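Local atomic coordinates of shikimate kinase (Aquifex aeolicus, PDB entry 2PT5), a protein that probably catalyses the ATP-dependent, magnesium-requiring phosphorylation of the 3-hydroxyl group of shikimate, the fifth of seven steps leading to chorismate. Residues Leu5-Met9 against Arg133-Tyr137; Val16-Leu20 against Val153-Leu158; Ile26-Val31 against Asn71-Thr76. All blocks are in the same frame, centred on the assembly; numbering follows the deposited sequence.

Overall arrangement
The three contacts tie one chain together around its five-stranded parallel sheet of order 2-3-1-4-5. Interaction 1 sits where the chain leaving strand 2-6 meets helix 127-137, interaction 2 packs helix 13-24 against helix 150-162, and interaction 3 pairs the outermost strand 28-30 with strand 72-75. Their centres are about 17 Å (1 and 2), 16 Å (1 and 3) and 12 Å (2 and 3) apart. The segments of interactions 1 and 2 alternate along the chain, and both segments of interaction 3 fall between the halves of each. Strands 2-6 and 72-75 are neighbours, and L5, F28 and V73 all pack on helix 13-24, so the contacts meet at the element following the predicted ATP-binding loop.

Interaction 1 of 3, residues Leu5-Met9 against Arg133-Tyr137; sequences LIGFM and RRKIY
Segment 5-9, which leaves strand 2-6, passes the end part of helix 127-137, and the backbones come nearest at G7 and Y137, whose CA atoms are 6.1 Å apart. G7 takes backbone angles open to glycine but strained for other residues: a CB would collide with I6 O, which by itself calls for a glycine at this position. Its CA lies squarely over one face of the Y137 ring, 3.6 Å from the ring centroid, in a CH-pi contact. On the opposite face R133 O sits toward the rim: with CG anti to its carbonyl carbon (chi1 -65°), Y137 leans back over the preceding helical turn. G7 opens the Walker A sequence GFMCSGKS, the P-loop of this kinase fold, and its carbonyl O accepts a hydrogen bond from K13 NZ. Y137 OH is hydrogen-bonded to the carbonyl O of G78, a predicted substrate-binding residue. The Y137 edge points into the face of F8 in a T-shaped pair, with planes at 87° and centroids 4.8 Å apart; Y137 CE2 stands over the centre of the phenylalanine, 3.6 Å from F8 CZ. R133, predicted to bind substrate, adds its CB at 4.0 Å from F8 CE2. The CB of R134 also meets F8, while its guanidinium forms a salt bridge with D100. On the strand side, I6 CD1 reaches Y137 O at 3.6 Å.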
ATOM      1  N   LEU A   5      -4.415  -3.096  -1.547  1.00 29.02           N
ATOM      2  CA  LEU A   5      -3.605  -3.387  -0.369  1.00 30.33           C
ATOM      3  C   LEU A   5      -3.007  -2.080   0.134  1.00 31.47           C
ATOM      4  O   LEU A   5      -2.402  -1.341  -0.628  1.00 33.79           O
ATOM      5  CB  LEU A   5      -2.486  -4.375  -0.709  1.00 30.11           C
ATOM      6  CG  LEU A   5      -2.897  -5.728  -1.301  1.00 31.68           C
ATOM      7  CD1 LEU A   5      -1.660  -6.603  -1.421  1.00 27.67           C
ATOM      8  CD2 LEU A   5      -3.953  -6.399  -0.432  1.00 26.96           C
ATOM      9  N   ILE A   6      -3.187  -1.795   1.420  1.00 30.87           N
ATOM     10  CA  ILE A   6      -2.662  -0.564   1.989  1.00 33.19           C
ATOM     11  C   ILE A   6      -1.889  -0.857   3.263  1.00 32.07           C
ATOM     12  O   ILE A   6      -2.085  -1.895   3.897  1.00 26.56           O
ATOM     13  CB  ILE A   6      -3.809   0.441   2.286  1.00 32.29           C
ATOM     14  CG1 ILE A   6      -4.648  -0.035   3.475  1.00 32.61           C
ATOM     15  CG2 ILE A   6      -4.710   0.564   1.070  1.00 33.06           C
ATOM     16  CD1 ILE A   6      -5.865   0.847   3.769  1.00 35.36           C
ATOM     17  N   GLY A   7      -1.002   0.060   3.630  1.00 31.44           N
ATOM     18  CA  GLY A   7      -0.207  -0.116   4.830  1.00 30.36           C
ATOM     19  C   GLY A   7       1.170   0.480   4.622  1.00 36.51           C
ATOM     20  O   GLY A   7       1.447   1.069   3.568  1.00 32.58           O
ATOM     21  N   PHE A   8       2.047   0.320   5.609  1.00 30.26           N
ATOM     22  CA  PHE A   8       3.388   0.871   5.491  1.00 34.52           C
ATOM     23  C   PHE A   8       4.230   0.107   4.465  1.00 37.07           C
ATOM     24  O   PHE A   8       3.969  -1.062   4.151  1.00 29.20           O
ATOM     25  CB  PHE A   8       4.088   0.900   6.864  1.00 27.16           C
ATOM     26  CG  PHE A   8       3.372   1.744   7.887  1.00 32.37           C
ATOM     27  CD1 PHE A   8       2.519   1.159   8.826  1.00 34.53           C
ATOM     28  CD2 PHE A   8       3.508   3.130   7.881  1.00 30.43           C
ATOM     29  CE1 PHE A   8       1.806   1.942   9.747  1.00 30.84           C
ATOM     30  CE2 PHE A   8       2.802   3.922   8.795  1.00 33.95           C
ATOM     31  CZ  PHE A   8       1.948   3.323   9.731  1.00 26.50           C
HETATM   32  N   MSE A   9       5.237   0.799   3.947  1.00 43.16           N
HETATM   33  CA  MSE A   9       6.149   0.267   2.942  1.00 49.08           C
HETATM   34  C   MSE A   9       6.730  -1.109   3.260  1.00 46.09           C
HETATM   35  O   MSE A   9       6.907  -1.942   2.371  1.00 45.32           O
HETATM   36  CB  MSE A   9       7.291   1.264   2.734  1.00 60.80           C
HETATM   37  CG  MSE A   9       8.517   0.698   2.039  1.00 77.85           C
HETATM   38 SE   MSE A   9      10.136   1.220   2.984  1.00100.68          SE
HETATM   39  CE  MSE A   9      10.493  -0.434   3.920  1.00 93.33           C
ATOM     40  N   ARG A 133      -0.849   7.827  10.126  1.00 28.99           N
ATOM     41  CA  ARG A 133      -1.157   7.093   8.907  1.00 27.10           C
ATOM     42  C   ARG A 133      -1.908   5.810   9.279  1.00 30.92           C
ATOM     43  O   ARG A 133      -2.858   5.426   8.599  1.00 31.95           O
ATOM     44  CB  ARG A 133       0.123   6.756   8.113  1.00 26.75           C
ATOM     45  CG  ARG A 133       0.775   7.960   7.415  1.00 28.49           C
ATOM     46  CD  ARG A 133       1.879   7.543   6.428  1.00 32.59           C
ATOM     47  NE  ARG A 133       2.211   8.630   5.505  1.00 29.90           N
ATOM     48  CZ  ARG A 133       3.111   8.551   4.525  1.00 30.38           C
ATOM     49  NH1 ARG A 133       3.793   7.435   4.318  1.00 26.94           N
ATOM     50  NH2 ARG A 133       3.333   9.592   3.750  1.00 31.78           N
ATOM     51  N   ARG A 134      -1.496   5.160  10.370  1.00 26.84           N
ATOM     52  CA  ARG A 134      -2.146   3.920  10.796  1.00 30.44           C
ATOM     53  C   ARG A 134      -3.640   4.111  11.106  1.00 29.65           C
ATOM     54  O   ARG A 134      -4.442   3.188  10.949  1.00 30.64           O
ATOM     55  CB  ARG A 134      -1.424   3.335  12.022  1.00 32.59           C
ATOM     56  CG  ARG A 134      -1.948   1.971  12.444  1.00 31.95           C
ATOM     57  CD  ARG A 134      -0.960   1.203  13.333  1.00 35.67           C
ATOM     58  NE  ARG A 134      -1.480  -0.124  13.658  1.00 39.42           N
ATOM     59  CZ  ARG A 134      -2.436  -0.368  14.557  1.00 52.02           C
ATOM     60  NH1 ARG A 134      -2.985   0.626  15.252  1.00 52.97           N
ATOM     61  NH2 ARG A 134      -2.885  -1.607  14.733  1.00 47.49           N
ATOM     62  N   LYS A 135      -4.008   5.307  11.550  1.00 29.71           N
ATOM     63  CA  LYS A 135      -5.403   5.617  11.862  1.00 29.82           C
ATOM     64  C   LYS A 135      -6.217   5.597  10.568  1.00 29.90           C
ATOM     65  O   LYS A 135      -7.383   5.195  10.554  1.00 30.01           O
ATOM     66  CB  LYS A 135      -5.510   7.002  12.519  1.00 27.81           C
ATOM     67  CG  LYS A 135      -5.049   7.039  13.970  1.00 34.78           C
ATOM     68  CD  LYS A 135      -5.058   8.466  14.543  1.00 34.93           C
ATOM     69  CE  LYS A 135      -4.487   8.486  15.959  1.00 32.04           C
ATOM     70  NZ  LYS A 135      -4.166   9.866  16.454  1.00 36.98           N
ATOM     71  N   ILE A 136      -5.596   6.039   9.482  1.00 27.71           N
ATOM     72  CA  ILE A 136      -6.271   6.044   8.197  1.00 31.73           C
ATOM     73  C   ILE A 136      -6.311   4.599   7.675  1.00 34.69           C
ATOM     74  O   ILE A 136      -7.361   4.110   7.266  1.00 35.33           O
ATOM     75  CB  ILE A 136      -5.538   6.948   7.185  1.00 34.54           C
ATOM     76  CG1 ILE A 136      -5.393   8.370   7.756  1.00 33.83           C
ATOM     77  CG2 ILE A 136      -6.296   6.967   5.865  1.00 30.95           C
ATOM     78  CD1 ILE A 136      -6.714   9.034   8.134  1.00 31.07           C
ATOM     79  N   TYR A 137      -5.172   3.914   7.708  1.00 35.20           N
ATOM     80  CA  TYR A 137      -5.126   2.528   7.242  1.00 35.14           C
ATOM     81  C   TYR A 137      -6.238   1.709   7.888  1.00 36.10           C
ATOM     82  O   TYR A 137      -6.908   0.918   7.217  1.00 36.50           O
ATOM     83  CB  TYR A 137      -3.783   1.869   7.583  1.00 28.21           C
ATOM     84  CG  TYR A 137      -2.567   2.442   6.893  1.00 26.75           C
ATOM     85  CD1 TYR A 137      -2.648   2.976   5.611  1.00 25.98           C
ATOM     86  CD2 TYR A 137      -1.319   2.422   7.521  1.00 27.99           C
ATOM     87  CE1 TYR A 137      -1.516   3.486   4.968  1.00 25.28           C
ATOM     88  CE2 TYR A 137      -0.183   2.926   6.893  1.00 28.93           C
ATOM     89  CZ  TYR A 137      -0.290   3.457   5.615  1.00 25.93           C
ATOM     90  OH  TYR A 137       0.820   3.996   5.005  1.00 31.90           O
TER

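Interaction 2 of 3, residues Val16-Leu20 against Val153-Leu158; sequences VGSLL and VVKEIL
Where V16, L19 and L20 meet V153, V154, I157 and L158, no flat side chain takes part; the flat groups are main-chain peptides, and V154 CG2 comes up to one of them, 4.0 Å from V16 O. That oxygen is already engaged, as it accepts the helical bond from L20 N. The same methyl presses on the flank of L19, 3.6 Å from L19 CB, and V154 thereby wedges between successive turns of the facing helix. The helical segments cross at -58°, with their axes 9.9 Å apart at closest approach.

In this P-loop kinase fold, helix 13-24 follows the phosphate-binding loop and helix 150-162 is the last of the chain; both lie on the same face of the central parallel sheet, where V16 rests on I99 and I157 on V97. V16 forks: CG1, anti to the backbone N (chi1 166°), meets I157 CD1 at 3.7 Å and also lies against V154 CG2, whereas CG2 is nearest V153 CB, at 4.0 Å. With an alanine here both prongs would be gone, and I157 CD1 and V153 would probably face a gap between the helices instead of a packed partner. One turn on, both methyls of L20 lie 4.0 Å from I157 CG2, and CD1 also meets L158 CD2 at 3.9 Å; the L20 side chain crosses that of I157 at about a right angle and passes that of L158 in the opposite direction. L158 also touches S23 and L24, carrying the packing toward the end of helix 13-24.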
ATOM      1  N   VAL A  16       2.744  -9.924  -0.897  1.00 35.39           N
ATOM      2  CA  VAL A  16       1.439 -10.515  -0.652  1.00 31.53           C
ATOM      3  C   VAL A  16       0.532 -10.283  -1.866  1.00 33.51           C
ATOM      4  O   VAL A  16      -0.253 -11.154  -2.242  1.00 31.49           O
ATOM      5  CB  VAL A  16       0.800  -9.899   0.611  1.00 32.57           C
ATOM      6  CG1 VAL A  16      -0.684 -10.242   0.679  1.00 25.94           C
ATOM      7  CG2 VAL A  16       1.537 -10.419   1.858  1.00 29.11           C
ATOM      8  N   GLY A  17       0.654  -9.107  -2.477  1.00 26.49           N
ATOM      9  CA  GLY A  17      -0.153  -8.786  -3.642  1.00 28.03           C
ATOM     10  C   GLY A  17       0.067  -9.748  -4.797  1.00 29.32           C
ATOM     11  O   GLY A  17      -0.887 -10.200  -5.427  1.00 30.38           O
ATOM     12  N   SER A  18       1.324 -10.058  -5.079  1.00 25.54           N
ATOM     13  CA  SER A  18       1.654 -10.991  -6.153  1.00 33.43           C
ATOM     14  C   SER A  18       1.093 -12.383  -5.859  1.00 33.72           C
ATOM     15  O   SER A  18       0.449 -12.991  -6.717  1.00 34.13           O
ATOM     16  CB  SER A  18       3.174 -11.085  -6.332  1.00 36.08           C
ATOM     17  OG  SER A  18       3.512 -12.085  -7.286  1.00 35.12           O
ATOM     18  N   LEU A  19       1.349 -12.883  -4.652  1.00 31.39           N
ATOM     19  CA  LEU A  19       0.860 -14.196  -4.237  1.00 33.87           C
ATOM     20  C   LEU A  19      -0.666 -14.223  -4.333  1.00 33.45           C
ATOM     21  O   LEU A  19      -1.268 -15.179  -4.825  1.00 32.38           O
ATOM     22  CB  LEU A  19       1.291 -14.494  -2.790  1.00 33.41           C
ATOM     23  CG  LEU A  19       2.762 -14.815  -2.480  1.00 34.89           C
ATOM     24  CD1 LEU A  19       2.971 -14.860  -0.977  1.00 39.32           C
ATOM     25  CD2 LEU A  19       3.151 -16.158  -3.091  1.00 32.79           C
ATOM     26  N   LEU A  20      -1.289 -13.157  -3.856  1.00 35.76           N
ATOM     27  CA  LEU A  20      -2.733 -13.058  -3.892  1.00 36.01           C
ATOM     28  C   LEU A  20      -3.254 -13.098  -5.330  1.00 37.33           C
ATOM     29  O   LEU A  20      -4.157 -13.879  -5.647  1.00 37.27           O
ATOM     30  CB  LEU A  20      -3.182 -11.757  -3.215  1.00 34.20           C
ATOM     31  CG  LEU A  20      -4.679 -11.556  -2.995  1.00 35.72           C
ATOM     32  CD1 LEU A  20      -5.244 -12.689  -2.149  1.00 31.96           C
ATOM     33  CD2 LEU A  20      -4.901 -10.221  -2.295  1.00 35.73           C
ATOM     34  N   VAL A 153      -0.376 -14.517   5.415  1.00 36.10           N
ATOM     35  CA  VAL A 153      -1.213 -13.332   5.269  1.00 36.03           C
ATOM     36  C   VAL A 153      -2.185 -13.549   4.111  1.00 35.29           C
ATOM     37  O   VAL A 153      -3.330 -13.110   4.167  1.00 38.82           O
ATOM     38  CB  VAL A 153      -0.354 -12.076   5.000  1.00 37.13           C
ATOM     39  CG1 VAL A 153      -1.249 -10.863   4.781  1.00 31.55           C
ATOM     40  CG2 VAL A 153       0.603 -11.851   6.169  1.00 34.97           C
ATOM     41  N   VAL A 154      -1.725 -14.232   3.063  1.00 36.22           N
ATOM     42  CA  VAL A 154      -2.575 -14.518   1.906  1.00 34.20           C
ATOM     43  C   VAL A 154      -3.755 -15.390   2.336  1.00 32.54           C
ATOM     44  O   VAL A 154      -4.893 -15.135   1.947  1.00 34.02           O
ATOM     45  CB  VAL A 154      -1.784 -15.236   0.769  1.00 33.73           C
ATOM     46  CG1 VAL A 154      -2.734 -15.736  -0.307  1.00 33.49           C
ATOM     47  CG2 VAL A 154      -0.785 -14.270   0.144  1.00 37.89           C
ATOM     48  N   LYS A 155      -3.482 -16.421   3.133  1.00 31.66           N
ATOM     49  CA  LYS A 155      -4.547 -17.301   3.611  1.00 38.36           C
ATOM     50  C   LYS A 155      -5.547 -16.485   4.420  1.00 37.92           C
ATOM     51  O   LYS A 155      -6.752 -16.729   4.362  1.00 36.54           O
ATOM     52  CB  LYS A 155      -3.981 -18.414   4.494  1.00 35.38           C
ATOM     53  CG  LYS A 155      -3.162 -19.446   3.747  1.00 45.24           C
ATOM     54  CD  LYS A 155      -2.583 -20.464   4.708  1.00 52.15           C
ATOM     55  CE  LYS A 155      -1.742 -21.497   3.990  1.00 59.84           C
ATOM     56  NZ  LYS A 155      -1.104 -22.424   4.969  1.00 65.15           N
ATOM     57  N   GLU A 156      -5.032 -15.523   5.181  1.00 38.34           N
ATOM     58  CA  GLU A 156      -5.875 -14.651   5.991  1.00 37.30           C
ATOM     59  C   GLU A 156      -6.802 -13.858   5.080  1.00 32.76           C
ATOM     60  O   GLU A 156      -8.013 -13.789   5.303  1.00 31.47           O
ATOM     61  CB  GLU A 156      -5.011 -13.675   6.800  1.00 47.02           C
ATOM     62  CG  GLU A 156      -4.312 -14.269   8.019  1.00 55.57           C
ATOM     63  CD  GLU A 156      -3.318 -13.297   8.654  1.00 65.63           C
ATOM     64  OE1 GLU A 156      -3.699 -12.139   8.934  1.00 69.53           O
ATOM     65  OE2 GLU A 156      -2.152 -13.690   8.875  1.00 68.75           O
ATOM     66  N   ILE A 157      -6.230 -13.256   4.044  1.00 27.24           N
ATOM     67  CA  ILE A 157      -7.023 -12.460   3.120  1.00 32.32           C
ATOM     68  C   ILE A 157      -8.054 -13.303   2.377  1.00 32.46           C
ATOM     69  O   ILE A 157      -9.223 -12.933   2.299  1.00 31.97           O
ATOM     70  CB  ILE A 157      -6.121 -11.725   2.112  1.00 31.82           C
ATOM     71  CG1 ILE A 157      -5.223 -10.732   2.860  1.00 26.96           C
ATOM     72  CG2 ILE A 157      -6.975 -10.983   1.085  1.00 33.39           C
ATOM     73  CD1 ILE A 157      -4.119 -10.168   2.009  1.00 35.24           C
ATOM     74  N   LEU A 158      -7.619 -14.436   1.829  1.00 34.18           N
ATOM     75  CA  LEU A 158      -8.536 -15.312   1.112  1.00 32.69           C
ATOM     76  C   LEU A 158      -9.719 -15.665   2.010  1.00 37.06           C
ATOM     77  O   LEU A 158     -10.873 -15.485   1.619  1.00 38.26           O
ATOM     78  CB  LEU A 158      -7.808 -16.585   0.657  1.00 28.56           C
ATOM     79  CG  LEU A 158      -6.762 -16.322  -0.433  1.00 25.08           C
ATOM     80  CD1 LEU A 158      -5.988 -17.588  -0.745  1.00 31.01           C
ATOM     81  CD2 LEU A 158      -7.474 -15.808  -1.682  1.00 26.20           C
TER

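Interaction 3 of 3, residues Ile26-Val31 against Asn71-Thr76; sequences IPFYDV and NVVIST
S75 OG donates to D30 OD1 at 2.6 Å, using the lone pair of that oxygen directed away from OD2. The serine hydroxyl takes the position between its backbone N and carbonyl carbon (chi1 57°), which brings it to the carboxylate on the sheet face the two residues share. F28 lies on this face too, with F28 CZ 3.2 Å from S75 OG. At the start of the pair, I26 CD1 is pressed tightly on V73 CG2, 3.5 Å away, V73 pointing to the same face as F28.

Four main-chain bonds join the segments in parallel register: V73 N to P27 O, Y29 N to V73 O, S75 N to Y29 O at 2.8 Å, and, just past the strand, V31 N to S75 O at 3.0 Å. The connection is a beta-alpha-beta crossover, here several helices long, which in shikimate kinases includes the shikimate-binding region; D32 and R56, predicted substrate ligands, belong to it.

On the other face V72 CG2 abuts the edge of the Y29 ring, 3.6 Å from Y29 CD2.

Farther out, D30 OD2 N-caps helix 31-39 at E33 N, fixing the carboxylate from its second oxygen. F28 packs on S14 and S21 of helix 13-24, and T76 OG1 bonds to L5 O in strand 2-6.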
ATOM      1  N   ILE A  26      -5.693 -13.170 -11.232  1.00 36.52           N
ATOM      2  CA  ILE A  26      -5.908 -11.808 -11.694  1.00 33.02           C
ATOM      3  C   ILE A  26      -4.567 -11.096 -11.628  1.00 34.05           C
ATOM      4  O   ILE A  26      -3.708 -11.461 -10.827  1.00 32.50           O
ATOM      5  CB  ILE A  26      -6.935 -11.062 -10.818  1.00 35.29           C
ATOM      6  CG1 ILE A  26      -6.483 -11.056  -9.351  1.00 34.36           C
ATOM      7  CG2 ILE A  26      -8.296 -11.724 -10.963  1.00 39.78           C
ATOM      8  CD1 ILE A  26      -7.481 -10.402  -8.400  1.00 30.40           C
ATOM      9  N   PRO A  27      -4.367 -10.069 -12.472  1.00 34.96           N
ATOM     10  CA  PRO A  27      -3.099  -9.330 -12.478  1.00 35.79           C
ATOM     11  C   PRO A  27      -2.811  -8.490 -11.231  1.00 37.74           C
ATOM     12  O   PRO A  27      -3.721  -8.020 -10.540  1.00 36.81           O
ATOM     13  CB  PRO A  27      -3.205  -8.472 -13.737  1.00 35.17           C
ATOM     14  CG  PRO A  27      -4.674  -8.197 -13.831  1.00 39.14           C
ATOM     15  CD  PRO A  27      -5.307  -9.526 -13.470  1.00 33.85           C
ATOM     16  N   PHE A  28      -1.526  -8.318 -10.950  1.00 34.46           N
ATOM     17  CA  PHE A  28      -1.102  -7.519  -9.818  1.00 32.50           C
ATOM     18  C   PHE A  28      -0.378  -6.280 -10.314  1.00 32.69           C
ATOM     19  O   PHE A  28       0.368  -6.323 -11.298  1.00 32.81           O
ATOM     20  CB  PHE A  28      -0.160  -8.307  -8.909  1.00 32.12           C
ATOM     21  CG  PHE A  28       0.565  -7.445  -7.918  1.00 32.62           C
ATOM     22  CD1 PHE A  28      -0.122  -6.832  -6.873  1.00 28.04           C
ATOM     23  CD2 PHE A  28       1.922  -7.185  -8.074  1.00 31.18           C
ATOM     24  CE1 PHE A  28       0.536  -5.965  -6.000  1.00 31.78           C
ATOM     25  CE2 PHE A  28       2.592  -6.318  -7.203  1.00 34.41           C
ATOM     26  CZ  PHE A  28       1.901  -5.708  -6.169  1.00 31.41           C
ATOM     27  N   TYR A  29      -0.599  -5.173  -9.627  1.00 31.45           N
ATOM     28  CA  TYR A  29       0.048  -3.919  -9.979  1.00 34.59           C
ATOM     29  C   TYR A  29       0.362  -3.151  -8.705  1.00 34.39           C
ATOM     30  O   TYR A  29      -0.415  -3.166  -7.745  1.00 30.76           O
ATOM     31  CB  TYR A  29      -0.864  -3.071 -10.872  1.00 36.05           C
ATOM     32  CG  TYR A  29      -0.924  -3.539 -12.298  1.00 35.72           C
ATOM     33  CD1 TYR A  29       0.123  -3.276 -13.174  1.00 39.49           C
ATOM     34  CD2 TYR A  29      -2.005  -4.288 -12.766  1.00 41.04           C
ATOM     35  CE1 TYR A  29       0.105  -3.750 -14.478  1.00 45.64           C
ATOM     36  CE2 TYR A  29      -2.034  -4.771 -14.077  1.00 44.08           C
ATOM     37  CZ  TYR A  29      -0.973  -4.497 -14.923  1.00 45.39           C
ATOM     38  OH  TYR A  29      -0.963  -4.979 -16.208  1.00 52.02           O
ATOM     39  N   ASP A  30       1.516  -2.496  -8.710  1.00 35.14           N
ATOM     40  CA  ASP A  30       1.953  -1.684  -7.590  1.00 35.25           C
ATOM     41  C   ASP A  30       2.022  -0.253  -8.100  1.00 31.92           C
ATOM     42  O   ASP A  30       2.738   0.029  -9.056  1.00 35.93           O
ATOM     43  CB  ASP A  30       3.333  -2.113  -7.110  1.00 36.83           C
ATOM     44  CG  ASP A  30       3.900  -1.154  -6.084  1.00 36.84           C
ATOM     45  OD1 ASP A  30       3.356  -1.088  -4.965  1.00 40.90           O
ATOM     46  OD2 ASP A  30       4.874  -0.450  -6.408  1.00 37.59           O
ATOM     47  N   VAL A  31       1.282   0.648  -7.466  1.00 31.26           N
ATOM     48  CA  VAL A  31       1.250   2.042  -7.908  1.00 31.74           C
ATOM     49  C   VAL A  31       2.624   2.689  -8.053  1.00 34.90           C
ATOM     50  O   VAL A  31       2.960   3.183  -9.124  1.00 36.17           O
ATOM     51  CB  VAL A  31       0.405   2.906  -6.956  1.00 31.59           C
ATOM     52  CG1 VAL A  31       0.454   4.374  -7.401  1.00 20.38           C
ATOM     53  CG2 VAL A  31      -1.035   2.377  -6.926  1.00 29.79           C
ATOM     54  N   ASN A  71     -10.808  -6.658 -12.642  1.00 43.70           N
ATOM     55  CA  ASN A  71     -10.185  -7.697 -11.838  1.00 41.62           C
ATOM     56  C   ASN A  71      -8.702  -7.388 -11.721  1.00 43.47           C
ATOM     57  O   ASN A  71      -7.962  -7.450 -12.709  1.00 44.65           O
ATOM     58  CB  ASN A  71     -10.403  -9.050 -12.502  1.00 44.48           C
ATOM     59  CG  ASN A  71     -11.868  -9.334 -12.750  1.00 43.12           C
ATOM     60  OD1 ASN A  71     -12.628  -9.582 -11.813  1.00 47.95           O
ATOM     61  ND2 ASN A  71     -12.279  -9.278 -14.013  1.00 44.16           N
ATOM     62  N   VAL A  72      -8.265  -7.058 -10.509  1.00 38.82           N
ATOM     63  CA  VAL A  72      -6.870  -6.698 -10.303  1.00 35.59           C
ATOM     64  C   VAL A  72      -6.572  -6.496  -8.819  1.00 33.26           C
ATOM     65  O   VAL A  72      -7.468  -6.168  -8.030  1.00 35.38           O
ATOM     66  CB  VAL A  72      -6.557  -5.376 -11.057  1.00 33.43           C
ATOM     67  CG1 VAL A  72      -7.291  -4.216 -10.380  1.00 30.54           C
ATOM     68  CG2 VAL A  72      -5.053  -5.124 -11.119  1.00 32.53           C
ATOM     69  N   VAL A  73      -5.319  -6.728  -8.444  1.00 30.24           N
ATOM     70  CA  VAL A  73      -4.876  -6.512  -7.074  1.00 24.80           C
ATOM     71  C   VAL A  73      -3.907  -5.359  -7.221  1.00 27.36           C
ATOM     72  O   VAL A  73      -2.950  -5.432  -8.006  1.00 28.09           O
ATOM     73  CB  VAL A  73      -4.122  -7.714  -6.503  1.00 27.41           C
ATOM     74  CG1 VAL A  73      -3.603  -7.383  -5.107  1.00 25.33           C
ATOM     75  CG2 VAL A  73      -5.033  -8.927  -6.463  1.00 31.02           C
ATOM     76  N   ILE A  74      -4.166  -4.282  -6.492  1.00 27.81           N
ATOM     77  CA  ILE A  74      -3.318  -3.104  -6.557  1.00 29.15           C
ATOM     78  C   ILE A  74      -2.729  -2.792  -5.190  1.00 30.59           C
ATOM     79  O   ILE A  74      -3.478  -2.604  -4.229  1.00 29.56           O
ATOM     80  CB  ILE A  74      -4.132  -1.881  -7.016  1.00 29.77           C
ATOM     81  CG1 ILE A  74      -4.641  -2.095  -8.441  1.00 32.75           C
ATOM     82  CG2 ILE A  74      -3.293  -0.628  -6.928  1.00 28.22           C
ATOM     83  CD1 ILE A  74      -5.732  -1.113  -8.830  1.00 27.47           C
ATOM     84  N   SER A  75      -1.397  -2.759  -5.104  1.00 29.22           N
ATOM     85  CA  SER A  75      -0.717  -2.417  -3.860  1.00 30.95           C
ATOM     86  C   SER A  75      -0.494  -0.909  -3.956  1.00 32.59           C
ATOM     87  O   SER A  75      -0.234  -0.388  -5.041  1.00 33.34           O
ATOM     88  CB  SER A  75       0.626  -3.155  -3.734  1.00 33.70           C
ATOM     89  OG  SER A  75       1.474  -2.878  -4.838  1.00 41.35           O
ATOM     90  N   THR A  76      -0.623  -0.211  -2.834  1.00 30.80           N
ATOM     91  CA  THR A  76      -0.464   1.242  -2.819  1.00 31.60           C
ATOM     92  C   THR A  76       0.766   1.687  -2.026  1.00 32.08           C
ATOM     93  O   THR A  76       1.318   0.923  -1.237  1.00 34.35           O
ATOM     94  CB  THR A  76      -1.718   1.910  -2.215  1.00 29.09           C
ATOM     95  OG1 THR A  76      -1.888   1.469  -0.861  1.00 32.53           O
ATOM     96  CG2 THR A  76      -2.965   1.530  -3.011  1.00 34.06           C
TER